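Local coordinates for protein imidazolonepropionase (Unidentified, PDB 2Q09) that hydrolyses the ring carbon-nitrogen bond of imidazolone-5-propanoate to give N-formimidoyl-L-glutamate, the third step of histidine degradation, at residues H72-F77 and D317-T322. Sequence-based numbering, arbitrary orientation.
With FE (Fe (III) ion), chain B; DI6 (3-[(4S)-2,5-dioxoimidazolidin-4-yl]propanoic acid), chain C.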
loop_
_atom_site.group_PDB
_atom_site.type_symbol
_atom_site.label_atom_id
_atom_site.label_comp_id
_atom_site.label_asym_id
_atom_site.label_seq_id
_atom_site.Cartn_x
_atom_site.Cartn_y
_atom_site.Cartn_z
ATOM N N HIS A 72 0.120 0.178 1.285
ATOM C CA HIS A 72 0.378 0.669 2.631
ATOM C C HIS A 72 1.794 1.208 2.782
ATOM O O HIS A 72 2.726 0.450 3.048
ATOM C CB HIS A 72 0.137 -0.463 3.637
ATOM C CG HIS A 72 0.341 -0.067 5.070
ATOM N ND1 HIS A 72 -0.597 -0.316 6.047
ATOM C CD2 HIS A 72 1.386 0.522 5.697
ATOM C CE1 HIS A 72 -0.141 0.103 7.214
ATOM N NE2 HIS A 72 1.062 0.615 7.029
ATOM N N THR A 73 1.971 2.512 2.581
ATOM C CA THR A 73 3.296 3.092 2.763
ATOM C C THR A 73 3.269 4.433 3.478
ATOM O O THR A 73 2.232 5.099 3.536
ATOM C CB THR A 73 4.062 3.291 1.426
ATOM O OG1 THR A 73 3.756 4.580 0.874
ATOM C CG2 THR A 73 3.681 2.214 0.417
ATOM N N HIS A 74 4.423 4.791 4.033
ATOM C CA HIS A 74 4.641 6.056 4.728
ATOM C C HIS A 74 5.900 6.603 4.049
ATOM O O HIS A 74 6.776 7.115 4.730
ATOM C CB HIS A 74 5.000 5.849 6.209
ATOM C CG HIS A 74 3.985 5.096 7.017
ATOM N ND1 HIS A 74 3.268 5.687 8.036
ATOM C CD2 HIS A 74 3.655 3.782 7.045
ATOM C CE1 HIS A 74 2.548 4.772 8.658
ATOM N NE2 HIS A 74 2.765 3.604 8.080
ATOM N N LEU A 75 5.998 6.512 2.724
ATOM C CA LEU A 75 7.217 6.947 2.042
ATOM C C LEU A 75 7.549 8.435 2.074
ATOM O O LEU A 75 8.661 8.824 1.701
ATOM C CB LEU A 75 7.236 6.434 0.592
ATOM C CG LEU A 75 6.269 6.985 -0.455
ATOM C CD1 LEU A 75 6.772 8.336 -0.981
ATOM C CD2 LEU A 75 6.183 5.974 -1.607
ATOM N N ILE A 76 6.606 9.262 2.510
ATOM C CA ILE A 76 6.863 10.698 2.605
ATOM C C ILE A 76 7.351 11.030 4.016
ATOM O O ILE A 76 6.619 10.837 4.995
ATOM C CB ILE A 76 5.592 11.522 2.318
ATOM C CG1 ILE A 76 5.304 11.515 0.811
ATOM C CG2 ILE A 76 5.759 12.963 2.841
ATOM C CD1 ILE A 76 4.032 12.301 0.427
ATOM N N PHE A 77 8.578 11.525 4.122
ATOM C CA PHE A 77 9.119 11.866 5.429
ATOM C C PHE A 77 10.488 12.499 5.281
ATOM O O PHE A 77 11.142 12.348 4.239
ATOM C CB PHE A 77 9.233 10.603 6.296
ATOM C CG PHE A 77 10.186 9.574 5.741
ATOM C CD1 PHE A 77 11.549 9.689 5.960
ATOM C CD2 PHE A 77 9.722 8.513 4.970
ATOM C CE1 PHE A 77 12.447 8.778 5.420
ATOM C CE2 PHE A 77 10.607 7.587 4.416
ATOM C CZ PHE A 77 11.977 7.718 4.644
ATOM N N ASP A 317 5.039 -1.271 3.637
ATOM C CA ASP A 317 4.952 -0.454 4.849
ATOM C C ASP A 317 6.160 0.477 4.946
ATOM O O ASP A 317 6.610 0.806 6.042
ATOM C CB ASP A 317 4.867 -1.333 6.109
ATOM C CG ASP A 317 4.584 -0.526 7.374
ATOM O OD1 ASP A 317 3.871 0.499 7.267
ATOM O OD2 ASP A 317 5.049 -0.919 8.471
ATOM N N ILE A 318 6.679 0.906 3.798
ATOM C CA ILE A 318 7.845 1.802 3.779
ATOM C C ILE A 318 7.703 2.925 4.801
ATOM O O ILE A 318 6.775 3.727 4.713
ATOM C CB ILE A 318 8.046 2.476 2.403
ATOM C CG1 ILE A 318 8.336 1.429 1.333
ATOM C CG2 ILE A 318 9.209 3.492 2.480
ATOM C CD1 ILE A 318 8.393 2.010 -0.078
ATOM N N ASN A 319 8.617 2.981 5.762
ATOM C CA ASN A 319 8.579 4.027 6.773
ATOM C C ASN A 319 9.937 4.071 7.463
ATOM O O ASN A 319 10.600 3.033 7.642
ATOM C CB ASN A 319 7.430 3.783 7.761
ATOM C CG ASN A 319 7.769 2.764 8.818
ATOM O OD1 ASN A 319 8.554 3.033 9.739
ATOM N ND2 ASN A 319 7.175 1.580 8.699
ATOM N N PRO A 320 10.365 5.280 7.861
ATOM C CA PRO A 320 11.655 5.503 8.519
ATOM C C PRO A 320 11.876 4.836 9.866
ATOM O O PRO A 320 13.019 4.705 10.308
ATOM C CB PRO A 320 11.727 7.025 8.612
ATOM C CG PRO A 320 10.316 7.385 8.894
ATOM C CD PRO A 320 9.552 6.510 7.897
ATOM N N GLY A 321 10.801 4.419 10.517
ATOM C CA GLY A 321 10.960 3.813 11.823
ATOM C C GLY A 321 11.025 2.296 11.941
ATOM O O GLY A 321 11.914 1.771 12.616
ATOM N N THR A 322 10.103 1.588 11.289
ATOM C CA THR A 322 10.042 0.132 11.396
ATOM C C THR A 322 10.196 -0.669 10.105
ATOM O O THR A 322 10.228 -1.895 10.150
ATOM C CB THR A 322 8.717 -0.294 12.030
ATOM O OG1 THR A 322 7.651 0.089 11.157
ATOM C CG2 THR A 322 8.513 0.394 13.383
HETATM FE FE FE B . 2.305 1.623 8.513
HETATM N N1 DI6 C . 3.317 1.016 13.160
HETATM C C2 DI6 C . 4.555 0.955 12.623
HETATM O O2 DI6 C . 5.302 -0.006 12.608
HETATM C C3 DI6 C . 4.822 2.355 12.017
HETATM N N4 DI6 C . 3.575 3.080 12.345
HETATM C C5 DI6 C . 2.764 2.226 13.001
HETATM O O5 DI6 C . 1.645 2.520 13.397
HETATM C C6 DI6 C . 6.050 2.995 12.647
HETATM C C7 DI6 C . 6.353 4.383 12.079
HETATM C C8 DI6 C . 7.589 5.073 12.677
HETATM O O9 DI6 C . 8.065 6.039 12.050
HETATM O O10 DI6 C . 8.089 4.666 13.756
HETATM O O HOH W 1 3.600 0.405 10.185
#
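H72, H74 and D317 meet at the ferric ion, the buried, tight end of this contact. H72 NE2 binds iron at 2.2 Å and H74 NE2 at 2.1 Å, while D317 reaches it through OD1 alone, its carboxylate turned 79° from the H72 ring. D317 OD2 instead accepts from the iron-bound water at 2.6 Å. With CG anti to the backbone N (chi1 -179°), H72 runs alongside D317, and its ND1 is held by D264. The two histidines form the HxH motif at the end of the first strand of an amidohydrolase TIM barrel; H242 completes the protein ligands. Farther from the metal, H74 N donates to I318 O at 2.7 Å, pinning the end of strand 63-73 to the 317-322 loop. N319 lays its CB against H74 CB, and its amide ties down T322: OD1 accepts from T322 N at 2.6 Å, an Asx motif, and ND2 bridges D317 O and T322 OG1, which donates to the inhibitor's O2. Without that amide, as with an alanine here, T322 N and D317 O would probably lose these mates and T322 OG1 would be freer to turn from the inhibitor. The other end is partly open to solvent: there P320 CD makes a CH-pi contact over one face of F77, 3.8 Å from the ring centroid.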